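Local coordinates for protein manganese lipoxygenase (Gaeumannomyces graminis, PDB 5FX8) that oxygenates linoleic and alpha-linolenic acids at a catalytic manganese centre, giving 11S- and 13R-hydroperoxy fatty acids, at residues 164-169 and 598-603; 188-193 and 249-254; 209-214 and 240-245. One frame throughout, in Å; residues are numbered along the deposited sequence.

Overall arrangement
The three contacts lie on the same side of the chain's centre, away from the catalytic manganese site. Contacts 2 and 3 share the five-stranded antiparallel sheet: contact 3 pairs strands 212-216 and 235-241 near the turn into strand 246-253, and contact 2 covers strand 246-253 with the 188-193 loop. Their centres are about 15 Å apart, and they touch where Leu-250 CD1 lies 4.0 Å from Leu-212 CD2. Contact 1 joins helix 161-166 to the late loop 598-603. Its centre is about 21 Å from that of contact 2, yet Ser-165 CB packs 3.6 Å from Pro-249 CD. Contacts 1 and 3, centres about 15 Å apart, do not touch; their nearest atoms are about 7 Å apart.

Contact 1. Residues 164-169 and 598-603; sequences FSMERL and QGMPFV
The Phe-602 ring meets the side chain of Glu-167 obliquely, its CE1 and CZ both 4.1 Å from Glu-167 CG, while the carboxylate plane is turned 73° from the ring. Glu-167 CB lies over one face of the Arg-168 guanidinium, offset toward its rim. Within the mainly helical lipoxygenase fold, this contact joins helix 161-166 and the residues after it to the loop that follows helix 566-587, more than 400 residues later. Glu-167 OE1 has two partners, a salt bridge with Arg-168 NH2 and a hydrogen bond with His-496 NE2. Arg-168 in turn reaches Asp-282 of helix 268-305, the helix that supplies the manganese ligands His-290 and His-294. Its NE donates to Phe-164 O at 3.2 Å, nearly along the C=O axis.

The apolar centre consists of two methionines of different shape. Met-600 is extended beyond CG, with chi2 -175° and chi3 173°, which carries its methyl to the helix backbone. Met-166 bends instead, and the two chains cross obliquely. Pro-396 touches both side chains from helix 396-420. Pro-601, next in the loop, touches an N-acetylglucosamine. Met-600 CE packs 3.4 Å from Met-166 CB, and Met-600 CG lies 3.5 Å from the same carbon.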
ATOM      1  N   PHE A 164       7.202  11.240  19.963  1.00 14.16           N
ATOM      2  CA  PHE A 164       8.151  10.161  19.741  1.00 12.84           C
ATOM      3  C   PHE A 164       7.746   8.906  20.493  1.00 13.82           C
ATOM      4  O   PHE A 164       7.968   7.789  20.015  1.00 15.37           O
ATOM      5  CB  PHE A 164       9.556  10.575  20.159  1.00 12.69           C
ATOM      6  CG  PHE A 164      10.527   9.451  20.123  1.00 13.97           C
ATOM      7  CD1 PHE A 164      10.988   8.959  18.910  1.00 12.70           C
ATOM      8  CD2 PHE A 164      10.946   8.851  21.290  1.00 11.89           C
ATOM      9  CE1 PHE A 164      11.865   7.903  18.866  1.00 12.57           C
ATOM     10  CE2 PHE A 164      11.816   7.805  21.260  1.00 13.93           C
ATOM     11  CZ  PHE A 164      12.286   7.330  20.047  1.00 14.16           C
ATOM     12  N   SER A 165       7.184   9.059  21.680  1.00 15.00           N
ATOM     13  CA  SER A 165       6.747   7.884  22.414  1.00 13.48           C
ATOM     14  C   SER A 165       5.429   7.342  21.860  1.00 12.19           C
ATOM     15  O   SER A 165       5.272   6.130  21.692  1.00 11.33           O
ATOM     16  CB  SER A 165       6.630   8.225  23.889  1.00 14.62           C
ATOM     17  OG  SER A 165       5.766   9.326  24.021  1.00 13.89           O
ATOM     18  N   MET A 166       4.488   8.219  21.534  1.00 11.60           N
ATOM     19  CA  MET A 166       3.193   7.743  21.061  1.00 11.80           C
ATOM     20  C   MET A 166       3.261   6.993  19.729  1.00 12.12           C
ATOM     21  O   MET A 166       2.365   6.202  19.448  1.00 11.13           O
ATOM     22  CB  MET A 166       2.223   8.906  20.945  1.00 12.25           C
ATOM     23  CG  MET A 166       1.695   9.365  22.262  1.00 11.21           C
ATOM     24  SD  MET A 166       1.164   7.986  23.251  1.00 15.62           S
ATOM     25  CE  MET A 166      -0.544   7.951  22.768  1.00  9.70           C
ATOM     26  N   GLU A 167       4.288   7.213  18.902  1.00 11.78           N
ATOM     27  CA  GLU A 167       4.432   6.427  17.686  1.00 11.23           C
ATOM     28  C   GLU A 167       4.454   4.928  17.963  1.00 11.06           C
ATOM     29  O   GLU A 167       4.009   4.144  17.122  1.00 17.68           O
ATOM     30  CB  GLU A 167       5.699   6.843  16.941  1.00 12.98           C
ATOM     31  CG  GLU A 167       5.540   8.042  16.020  1.00 14.56           C
ATOM     32  CD  GLU A 167       6.867   8.609  15.509  1.00 18.85           C
ATOM     33  OE1 GLU A 167       7.919   7.973  15.673  1.00 17.04           O
ATOM     34  OE2 GLU A 167       6.869   9.724  14.958  1.00 24.65           O
ATOM     35  N   ARG A 168       4.972   4.508  19.121  1.00 10.80           N
ATOM     36  CA  ARG A 168       5.012   3.098  19.476  1.00  9.85           C
ATOM     37  C   ARG A 168       3.643   2.538  19.813  1.00 10.52           C
ATOM     38  O   ARG A 168       3.533   1.341  20.048  1.00 10.33           O
ATOM     39  CB  ARG A 168       5.940   2.844  20.666  1.00  9.59           C
ATOM     40  CG  ARG A 168       7.244   3.592  20.662  1.00 11.02           C
ATOM     41  CD  ARG A 168       7.934   3.504  19.344  1.00 11.98           C
ATOM     42  NE  ARG A 168       8.321   4.812  18.860  1.00 11.20           N
ATOM     43  CZ  ARG A 168       8.626   5.064  17.606  1.00 11.19           C
ATOM     44  NH1 ARG A 168       8.576   4.099  16.731  1.00 16.57           N
ATOM     45  NH2 ARG A 168       8.982   6.273  17.236  1.00 13.10           N
ATOM     46  N   LEU A 169       2.612   3.370  19.892  1.00 11.27           N
ATOM     47  CA  LEU A 169       1.241   2.927  20.096  1.00 11.76           C
ATOM     48  C   LEU A 169       0.367   3.263  18.886  1.00 13.58           C
ATOM     49  O   LEU A 169      -0.856   3.201  18.974  1.00 11.82           O
ATOM     50  CB  LEU A 169       0.660   3.529  21.379  1.00 10.44           C
ATOM     51  CG  LEU A 169       1.359   3.126  22.688  1.00 11.46           C
ATOM     52  CD1 LEU A 169       0.995   4.022  23.843  1.00 10.26           C
ATOM     53  CD2 LEU A 169       1.079   1.701  23.100  1.00 10.27           C
ATOM     54  N   GLN A 598      -6.145  11.983  19.404  1.00 14.28           N
ATOM     55  CA  GLN A 598      -6.038  10.717  20.134  1.00 12.08           C
ATOM     56  C   GLN A 598      -4.895  10.756  21.129  1.00 13.83           C
ATOM     57  O   GLN A 598      -4.207   9.763  21.339  1.00 21.33           O
ATOM     58  CB  GLN A 598      -5.844   9.525  19.206  1.00 13.46           C
ATOM     59  CG  GLN A 598      -6.747   9.493  18.036  1.00 12.20           C
ATOM     60  CD  GLN A 598      -6.371   8.397  17.086  1.00 13.44           C
ATOM     61  OE1 GLN A 598      -6.962   7.324  17.101  1.00 14.24           O
ATOM     62  NE2 GLN A 598      -5.371   8.655  16.253  1.00 11.76           N
ATOM     63  N   GLY A 599      -4.651  11.918  21.710  1.00 15.73           N
ATOM     64  CA  GLY A 599      -3.621  12.033  22.719  1.00 14.72           C
ATOM     65  C   GLY A 599      -2.227  12.168  22.175  1.00 14.29           C
ATOM     66  O   GLY A 599      -1.277  11.847  22.875  1.00 14.60           O
ATOM     67  N   MET A 600      -2.087  12.645  20.946  1.00 14.36           N
ATOM     68  CA  MET A 600      -0.850  12.646  20.196  1.00 13.48           C
ATOM     69  C   MET A 600      -0.677  13.966  19.475  1.00 15.41           C
ATOM     70  O   MET A 600      -1.653  14.551  19.015  1.00 17.72           O
ATOM     71  CB  MET A 600      -0.830  11.558  19.125  1.00 14.75           C
ATOM     72  CG  MET A 600      -0.749  10.175  19.581  1.00 17.60           C
ATOM     73  SD  MET A 600      -0.601   9.050  18.177  1.00  9.55           S
ATOM     74  CE  MET A 600      -0.331   7.634  19.140  1.00 17.60           C
ATOM     75  N   PRO A 601       0.549  14.388  19.267  1.00 16.11           N
ATOM     76  CA  PRO A 601       0.784  15.640  18.550  1.00 16.22           C
ATOM     77  C   PRO A 601       0.753  15.516  17.039  1.00 17.55           C
ATOM     78  O   PRO A 601       1.257  16.403  16.344  1.00 19.48           O
ATOM     79  CB  PRO A 601       2.179  16.053  19.033  1.00 16.71           C
ATOM     80  CG  PRO A 601       2.407  15.275  20.252  1.00 14.77           C
ATOM     81  CD  PRO A 601       1.721  13.990  20.049  1.00 15.94           C
ATOM     82  N   PHE A 602       0.191  14.427  16.520  1.00 15.52           N
ATOM     83  CA  PHE A 602      -0.022  14.279  15.087  1.00 15.01           C
ATOM     84  C   PHE A 602      -1.310  13.514  14.842  1.00 15.70           C
ATOM     85  O   PHE A 602      -1.797  12.783  15.700  1.00 13.65           O
ATOM     86  CB  PHE A 602       1.157  13.590  14.373  1.00 15.66           C
ATOM     87  CG  PHE A 602       1.356  12.146  14.736  1.00 16.68           C
ATOM     88  CD1 PHE A 602       2.032  11.788  15.903  1.00 14.71           C
ATOM     89  CD2 PHE A 602       0.923  11.150  13.890  1.00 12.45           C
ATOM     90  CE1 PHE A 602       2.236  10.469  16.230  1.00 12.21           C
ATOM     91  CE2 PHE A 602       1.129   9.845  14.207  1.00 11.76           C
ATOM     92  CZ  PHE A 602       1.792   9.493  15.391  1.00 10.68           C
ATOM     93  N   VAL A 603      -1.852  13.705  13.648  1.00 16.63           N
ATOM     94  CA  VAL A 603      -3.070  13.040  13.220  1.00 16.11           C
ATOM     95  C   VAL A 603      -2.701  11.763  12.493  1.00 14.93           C
ATOM     96  O   VAL A 603      -1.983  11.797  11.495  1.00 17.60           O
ATOM     97  CB  VAL A 603      -3.906  13.945  12.316  1.00 15.03           C
ATOM     98  CG1 VAL A 603      -5.075  13.199  11.847  1.00 13.85           C
ATOM     99  CG2 VAL A 603      -4.329  15.168  13.061  1.00 16.67           C
TER

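Contact 2. Residues 188-193 and 249-254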
ATOM      1  N   PHE A 188      18.697  -2.107  30.492  1.00 23.31           N
ATOM      2  CA  PHE A 188      19.914  -1.363  30.738  1.00 24.45           C
ATOM      3  C   PHE A 188      19.667  -0.412  31.894  1.00 23.19           C
ATOM      4  O   PHE A 188      18.530  -0.173  32.295  1.00 25.53           O
ATOM      5  CB  PHE A 188      20.381  -0.610  29.490  1.00 22.11           C
ATOM      6  CG  PHE A 188      19.361   0.322  28.918  1.00 21.98           C
ATOM      7  CD1 PHE A 188      19.202   1.592  29.430  1.00 22.00           C
ATOM      8  CD2 PHE A 188      18.592  -0.060  27.835  1.00 20.63           C
ATOM      9  CE1 PHE A 188      18.289   2.444  28.894  1.00 19.90           C
ATOM     10  CE2 PHE A 188      17.678   0.797  27.289  1.00 17.97           C
ATOM     11  CZ  PHE A 188      17.526   2.048  27.815  1.00 16.80           C
ATOM     12  N   SER A 189      20.746   0.143  32.419  1.00 26.18           N
ATOM     13  CA  SER A 189      20.685   1.022  33.571  1.00 27.46           C
ATOM     14  C   SER A 189      20.851   2.468  33.141  1.00 26.74           C
ATOM     15  O   SER A 189      21.394   2.772  32.082  1.00 26.31           O
ATOM     16  CB  SER A 189      21.754   0.657  34.599  1.00 30.21           C
ATOM     17  OG  SER A 189      21.463   1.279  35.851  1.00 41.84           O
ATOM     18  N   VAL A 190      20.347   3.362  33.976  1.00 26.62           N
ATOM     19  CA  VAL A 190      20.489   4.792  33.782  1.00 26.83           C
ATOM     20  C   VAL A 190      20.920   5.388  35.111  1.00 29.99           C
ATOM     21  O   VAL A 190      20.560   4.881  36.179  1.00 38.16           O
ATOM     22  CB  VAL A 190      19.192   5.449  33.292  1.00 25.64           C
ATOM     23  CG1 VAL A 190      19.471   6.851  32.849  1.00 25.06           C
ATOM     24  CG2 VAL A 190      18.581   4.668  32.163  1.00 26.50           C
ATOM     25  N   GLU A 191      21.712   6.452  35.041  1.00 26.39           N
ATOM     26  CA  GLU A 191      22.120   7.150  36.247  1.00 32.26           C
ATOM     27  C   GLU A 191      20.890   7.621  36.991  1.00 28.91           C
ATOM     28  O   GLU A 191      20.115   8.428  36.468  1.00 27.67           O
ATOM     29  CB  GLU A 191      23.018   8.340  35.911  1.00 34.48           C
ATOM     30  CG  GLU A 191      24.414   7.971  35.494  1.00 37.46           C
ATOM     31  CD  GLU A 191      25.157   9.144  34.894  1.00 47.86           C
ATOM     32  OE1 GLU A 191      24.753  10.301  35.142  1.00 46.36           O
ATOM     33  OE2 GLU A 191      26.137   8.910  34.159  1.00 53.91           O
ATOM     34  N   SER A 192      20.722   7.120  38.215  1.00 23.14           N
ATOM     35  CA  SER A 192      19.492   7.365  38.947  1.00 23.35           C
ATOM     36  C   SER A 192      19.247   8.848  39.214  1.00 21.72           C
ATOM     37  O   SER A 192      18.103   9.235  39.435  1.00 23.92           O
ATOM     38  CB  SER A 192      19.497   6.557  40.242  1.00 21.61           C
ATOM     39  OG  SER A 192      20.567   6.903  41.075  1.00 22.23           O
ATOM     40  N   LYS A 193      20.267   9.698  39.160  1.00 23.32           N
ATOM     41  CA  LYS A 193      20.009  11.127  39.289  1.00 23.96           C
ATOM     42  C   LYS A 193      19.275  11.649  38.071  1.00 21.87           C
ATOM     43  O   LYS A 193      18.398  12.518  38.178  1.00 24.56           O
ATOM     44  CB  LYS A 193      21.316  11.891  39.463  1.00 29.21           C
ATOM     45  CG  LYS A 193      21.888  11.891  40.847  1.00 33.06           C
ATOM     46  CD  LYS A 193      23.244  12.599  40.847  1.00 48.87           C
ATOM     47  CE  LYS A 193      23.185  13.943  40.109  1.00 54.00           C
ATOM     48  NZ  LYS A 193      24.514  14.601  39.920  1.00 60.98           N
ATOM     49  N   PRO A 249       9.011   9.003  26.586  1.00 16.14           N
ATOM     50  CA  PRO A 249      10.351   8.435  26.454  1.00 13.69           C
ATOM     51  C   PRO A 249      11.169   8.617  27.716  1.00 15.92           C
ATOM     52  O   PRO A 249      11.085   9.635  28.404  1.00 15.08           O
ATOM     53  CB  PRO A 249      10.957   9.239  25.296  1.00 12.27           C
ATOM     54  CG  PRO A 249      10.313  10.532  25.361  1.00 12.70           C
ATOM     55  CD  PRO A 249       8.895  10.280  25.855  1.00 20.69           C
ATOM     56  N   LEU A 250      11.969   7.600  28.018  1.00 14.41           N
ATOM     57  CA  LEU A 250      12.869   7.663  29.160  1.00 14.88           C
ATOM     58  C   LEU A 250      14.328   7.633  28.719  1.00 14.90           C
ATOM     59  O   LEU A 250      15.042   8.609  28.936  1.00 22.22           O
ATOM     60  CB  LEU A 250      12.547   6.528  30.145  1.00 14.12           C
ATOM     61  CG  LEU A 250      12.997   6.758  31.588  1.00 15.67           C
ATOM     62  CD1 LEU A 250      12.211   5.933  32.587  1.00 14.60           C
ATOM     63  CD2 LEU A 250      14.448   6.461  31.749  1.00 16.50           C
ATOM     64  N   ALA A 251      14.798   6.562  28.088  1.00 14.17           N
ATOM     65  CA  ALA A 251      16.192   6.485  27.680  1.00 14.51           C
ATOM     66  C   ALA A 251      16.309   5.726  26.366  1.00 15.55           C
ATOM     67  O   ALA A 251      15.410   4.987  25.969  1.00 15.71           O
ATOM     68  CB  ALA A 251      17.045   5.812  28.755  1.00 16.01           C
ATOM     69  N   ILE A 252      17.436   5.916  25.693  1.00 15.79           N
ATOM     70  CA  ILE A 252      17.746   5.220  24.453  1.00 14.59           C
ATOM     71  C   ILE A 252      19.191   4.765  24.525  1.00 15.96           C
ATOM     72  O   ILE A 252      20.087   5.580  24.742  1.00 18.16           O
ATOM     73  CB  ILE A 252      17.515   6.114  23.218  1.00 15.44           C
ATOM     74  CG1 ILE A 252      16.044   6.513  23.120  1.00 14.93           C
ATOM     75  CG2 ILE A 252      17.937   5.398  21.942  1.00 13.62           C
ATOM     76  CD1 ILE A 252      15.721   7.457  21.981  1.00 15.70           C
ATOM     77  N   LYS A 253      19.425   3.473  24.343  1.00 16.16           N
ATOM     78  CA  LYS A 253      20.759   2.899  24.357  1.00 17.05           C
ATOM     79  C   LYS A 253      21.088   2.360  22.968  1.00 19.12           C
ATOM     80  O   LYS A 253      20.345   1.530  22.436  1.00 20.77           O
ATOM     81  CB  LYS A 253      20.845   1.786  25.398  1.00 16.62           C
ATOM     82  CG  LYS A 253      22.238   1.452  25.813  1.00 20.38           C
ATOM     83  CD  LYS A 253      22.294   0.167  26.558  1.00 21.92           C
ATOM     84  CE  LYS A 253      23.676  -0.067  27.060  1.00 22.95           C
ATOM     85  NZ  LYS A 253      23.790  -1.463  27.468  1.00 32.89           N
ATOM     86  N   THR A 254      22.214   2.795  22.399  1.00 17.55           N
ATOM     87  CA  THR A 254      22.517   2.494  21.001  1.00 18.09           C
ATOM     88  C   THR A 254      22.944   1.057  20.786  1.00 20.03           C
ATOM     89  O   THR A 254      22.751   0.521  19.691  1.00 23.34           O
ATOM     90  CB  THR A 254      23.650   3.357  20.488  1.00 17.60           C
ATOM     91  OG1 THR A 254      24.865   2.866  21.053  1.00 18.19           O
ATOM     92  CG2 THR A 254      23.438   4.801  20.870  1.00 19.18           C
TER
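Lys-253 and Phe-188 extend past each other in opposite senses, each side chain passing the other from root toward end. Lys-253 CB sits over one face of the phenyl ring, 3.9 Å from the centroid and 14° off the normal, a CH-pi contact displaced toward the CD2-CE2 side of the ring. The chain then continues outward, CG anti to the backbone N (chi1 -161°) and extended thereafter. CD reaches the root of the phenylalanine, 3.6 Å from Phe-188 CB and 3.8 Å from Phe-188 CG. CE also comes nearest to Phe-188 CB, at 4.1 Å, and NZ ends beside that same carbon, well beyond the ring. The ammonium has a long, weak ion pair with Asp-259.

At the ring's edge, Ala-251 CB lies in its plane, 3.6 Å from Phe-188 CE1. Val-190 CG2 approaches this methyl as well, at 3.9 Å, so that Ala-251 is touched by two residues of the loop. Together these groups lay the segment leading into helix 192-199 across strand 246-253 of the five-stranded antiparallel sheet. A classic beta bulge sets Leu-250 and Ala-251 together opposite Leu-237 of strand 235-241. Phe-188 additionally touches Gln-235, Leu-237 and Thr-261, spreading over three adjacent strands.

No hydrogen bond joins the two segments. Their association rests on dispersion and burial of carbon surface, with lysine contributing its methylenes to the aromatic face while its charge is directed past the ring, making this a CH-pi rather than a cation-pi contact.

Contact 3. Residues 209-214 and 240-245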
ATOM      1  N   GLY A 209       6.131  -1.030  39.582  1.00 19.92           N
ATOM      2  CA  GLY A 209       4.793  -0.553  39.386  1.00 19.08           C
ATOM      3  C   GLY A 209       4.194  -0.891  38.054  1.00 19.98           C
ATOM      4  O   GLY A 209       3.093  -0.437  37.766  1.00 20.50           O
ATOM      5  N   GLY A 210       4.878  -1.679  37.233  1.00 21.59           N
ATOM      6  CA  GLY A 210       4.382  -2.003  35.910  1.00 19.09           C
ATOM      7  C   GLY A 210       4.218  -0.809  35.005  1.00 19.23           C
ATOM      8  O   GLY A 210       3.333  -0.815  34.160  1.00 20.77           O
ATOM      9  N   ARG A 211       5.046   0.224  35.165  1.00 19.02           N
ATOM     10  CA  ARG A 211       4.975   1.439  34.366  1.00 15.23           C
ATOM     11  C   ARG A 211       6.130   1.583  33.374  1.00 15.33           C
ATOM     12  O   ARG A 211       6.225   2.619  32.730  1.00 14.28           O
ATOM     13  CB  ARG A 211       4.929   2.666  35.277  1.00 15.21           C
ATOM     14  CG  ARG A 211       3.924   2.555  36.381  1.00 17.12           C
ATOM     15  CD  ARG A 211       3.824   3.787  37.237  1.00 16.93           C
ATOM     16  NE  ARG A 211       2.899   4.777  36.707  1.00 18.19           N
ATOM     17  CZ  ARG A 211       1.667   4.998  37.154  1.00 17.31           C
ATOM     18  NH1 ARG A 211       1.170   4.300  38.148  1.00 20.74           N
ATOM     19  NH2 ARG A 211       0.926   5.931  36.601  1.00 20.80           N
ATOM     20  N   LEU A 212       6.998   0.578  33.227  1.00 14.70           N
ATOM     21  CA  LEU A 212       8.107   0.608  32.277  1.00 14.70           C
ATOM     22  C   LEU A 212       7.815  -0.268  31.065  1.00 13.48           C
ATOM     23  O   LEU A 212       7.369  -1.406  31.210  1.00 13.68           O
ATOM     24  CB  LEU A 212       9.413   0.144  32.918  1.00 17.06           C
ATOM     25  CG  LEU A 212      10.258   1.099  33.752  1.00 17.64           C
ATOM     26  CD1 LEU A 212      11.585   0.472  33.947  1.00 15.44           C
ATOM     27  CD2 LEU A 212      10.425   2.445  33.120  1.00 16.00           C
ATOM     28  N   PHE A 213       8.115   0.256  29.881  1.00 13.00           N
ATOM     29  CA  PHE A 213       7.879  -0.392  28.604  1.00 12.57           C
ATOM     30  C   PHE A 213       9.160  -0.334  27.785  1.00 12.51           C
ATOM     31  O   PHE A 213       9.948   0.595  27.917  1.00 11.65           O
ATOM     32  CB  PHE A 213       6.760   0.283  27.823  1.00 12.12           C
ATOM     33  CG  PHE A 213       5.463   0.337  28.535  1.00 13.83           C
ATOM     34  CD1 PHE A 213       5.219   1.299  29.505  1.00 14.57           C
ATOM     35  CD2 PHE A 213       4.455  -0.549  28.217  1.00 13.95           C
ATOM     36  CE1 PHE A 213       4.013   1.346  30.147  1.00 14.31           C
ATOM     37  CE2 PHE A 213       3.254  -0.492  28.861  1.00 14.47           C
ATOM     38  CZ  PHE A 213       3.042   0.457  29.830  1.00 14.01           C
ATOM     39  N   LEU A 214       9.351  -1.316  26.918  1.00 13.88           N
ATOM     40  CA  LEU A 214      10.614  -1.487  26.217  1.00 12.01           C
ATOM     41  C   LEU A 214      10.377  -1.702  24.739  1.00 11.83           C
ATOM     42  O   LEU A 214       9.484  -2.452  24.363  1.00 16.41           O
ATOM     43  CB  LEU A 214      11.386  -2.682  26.760  1.00 12.39           C
ATOM     44  CG  LEU A 214      12.638  -3.108  25.990  1.00 14.56           C
ATOM     45  CD1 LEU A 214      13.659  -2.008  25.961  1.00 11.75           C
ATOM     46  CD2 LEU A 214      13.228  -4.299  26.644  1.00 15.74           C
ATOM     47  N   LEU A 240       5.085   5.192  31.711  1.00 15.00           N
ATOM     48  CA  LEU A 240       3.826   5.883  31.923  1.00 14.63           C
ATOM     49  C   LEU A 240       3.977   6.796  33.138  1.00 14.65           C
ATOM     50  O   LEU A 240       4.247   6.320  34.241  1.00 17.40           O
ATOM     51  CB  LEU A 240       2.704   4.864  32.103  1.00 14.44           C
ATOM     52  CG  LEU A 240       1.278   5.402  32.141  1.00 17.40           C
ATOM     53  CD1 LEU A 240       1.013   6.347  30.992  1.00 17.28           C
ATOM     54  CD2 LEU A 240       0.326   4.240  32.089  1.00 17.45           C
ATOM     55  N   ASP A 241       3.834   8.103  32.932  1.00 13.70           N
ATOM     56  CA  ASP A 241       4.081   9.085  33.982  1.00 15.42           C
ATOM     57  C   ASP A 241       2.817   9.349  34.772  1.00 17.98           C
ATOM     58  O   ASP A 241       1.826   9.839  34.223  1.00 17.70           O
ATOM     59  CB  ASP A 241       4.590  10.407  33.408  1.00 17.74           C
ATOM     60  CG  ASP A 241       5.056  11.388  34.489  1.00 22.13           C
ATOM     61  OD1 ASP A 241       5.410  10.991  35.616  1.00 25.22           O
ATOM     62  OD2 ASP A 241       5.086  12.575  34.184  1.00 18.33           O
ATOM     63  N   ALA A 242       2.879   9.075  36.074  1.00 19.88           N
ATOM     64  CA  ALA A 242       1.761   9.402  36.947  1.00 17.83           C
ATOM     65  C   ALA A 242       1.525  10.903  37.047  1.00 18.10           C
ATOM     66  O   ALA A 242       0.395  11.323  37.296  1.00 25.33           O
ATOM     67  CB  ALA A 242       1.986   8.815  38.334  1.00 15.02           C
ATOM     68  N   ARG A 243       2.551  11.732  36.867  1.00 15.93           N
ATOM     69  CA  ARG A 243       2.324  13.156  37.080  1.00 16.79           C
ATOM     70  C   ARG A 243       1.440  13.750  36.006  1.00 19.10           C
ATOM     71  O   ARG A 243       0.677  14.679  36.284  1.00 19.94           O
ATOM     72  CB  ARG A 243       3.635  13.914  37.129  1.00 15.90           C
ATOM     73  CG  ARG A 243       4.523  13.481  38.242  1.00 18.24           C
ATOM     74  CD  ARG A 243       5.906  14.002  38.047  1.00 17.16           C
ATOM     75  NE  ARG A 243       6.429  13.487  36.808  1.00 18.64           N
ATOM     76  CZ  ARG A 243       7.547  13.893  36.240  1.00 18.32           C
ATOM     77  NH1 ARG A 243       8.265  14.836  36.809  1.00 19.88           N
ATOM     78  NH2 ARG A 243       7.937  13.337  35.105  1.00 20.38           N
ATOM     79  N   SER A 244       1.534  13.241  34.778  1.00 19.09           N
ATOM     80  CA  SER A 244       0.811  13.790  33.645  1.00 17.20           C
ATOM     81  C   SER A 244      -0.120  12.802  32.968  1.00 18.39           C
ATOM     82  O   SER A 244      -0.865  13.208  32.073  1.00 17.50           O
ATOM     83  CB  SER A 244       1.790  14.331  32.599  1.00 15.55           C
ATOM     84  OG  SER A 244       2.752  13.358  32.278  1.00 17.95           O
ATOM     85  N   ASN A 245      -0.088  11.529  33.350  1.00 19.54           N
ATOM     86  CA  ASN A 245      -0.857  10.485  32.682  1.00 19.36           C
ATOM     87  C   ASN A 245      -0.508  10.425  31.194  1.00 18.99           C
ATOM     88  O   ASN A 245      -1.362  10.522  30.310  1.00 19.89           O
ATOM     89  CB  ASN A 245      -2.350  10.704  32.893  1.00 24.47           C
ATOM     90  CG  ASN A 245      -3.150   9.454  32.697  1.00 32.80           C
ATOM     91  OD1 ASN A 245      -2.637   8.333  32.832  1.00 32.90           O
ATOM     92  ND2 ASN A 245      -4.432   9.628  32.400  1.00 26.44           N
TER
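Arg-211 reaches Leu-240 by setting CG beside its own backbone N (chi1 -48°) and then bending at chi3 (87°), a turn that presents NE to the leucine carbonyl. The resulting hydrogen bond from Arg-211 NE to Leu-240 O is 3.2 Å long and nearly straight at 169°. The oxygen lies in the guanidinium plane, but the donor stands above the carbonyl plane and misses the lone-pair direction. Farther out, Ala-242 CB covers one face of the guanidinium, 3.5 Å from Arg-211 NH2.

The backbones of the same two residues are joined by Leu-240 N donating to Arg-211 O at 3.0 Å. This bond lies just before strand 212-216, which pairs antiparallel with strand 235-241 in the five-stranded sheet. Just upstream, helix 203-208 ends in a Schellman motif, with Gly-210 at C-prime and Arg-211 N bonded to Leu-206 O. Alongside this pairing, Leu-240 CB meets the edge of the Phe-213 ring, 4.2 Å from Phe-213 CE1; Phe-213 and Phe-247 also stack edge-to-face.

Beyond Leu-240 the chain turns toward strand 246-253, and the Asp-241 carboxylate accepts bonds from Arg-243 and Ser-244. Asp-241 OD1 receives Arg-243 NE on its syn lone pair, in a 2.9 Å salt bridge. Ser-244 OG donates to Asp-241 OD2 from the anti side, at 3.1 Å and tilted out of the carboxylate plane.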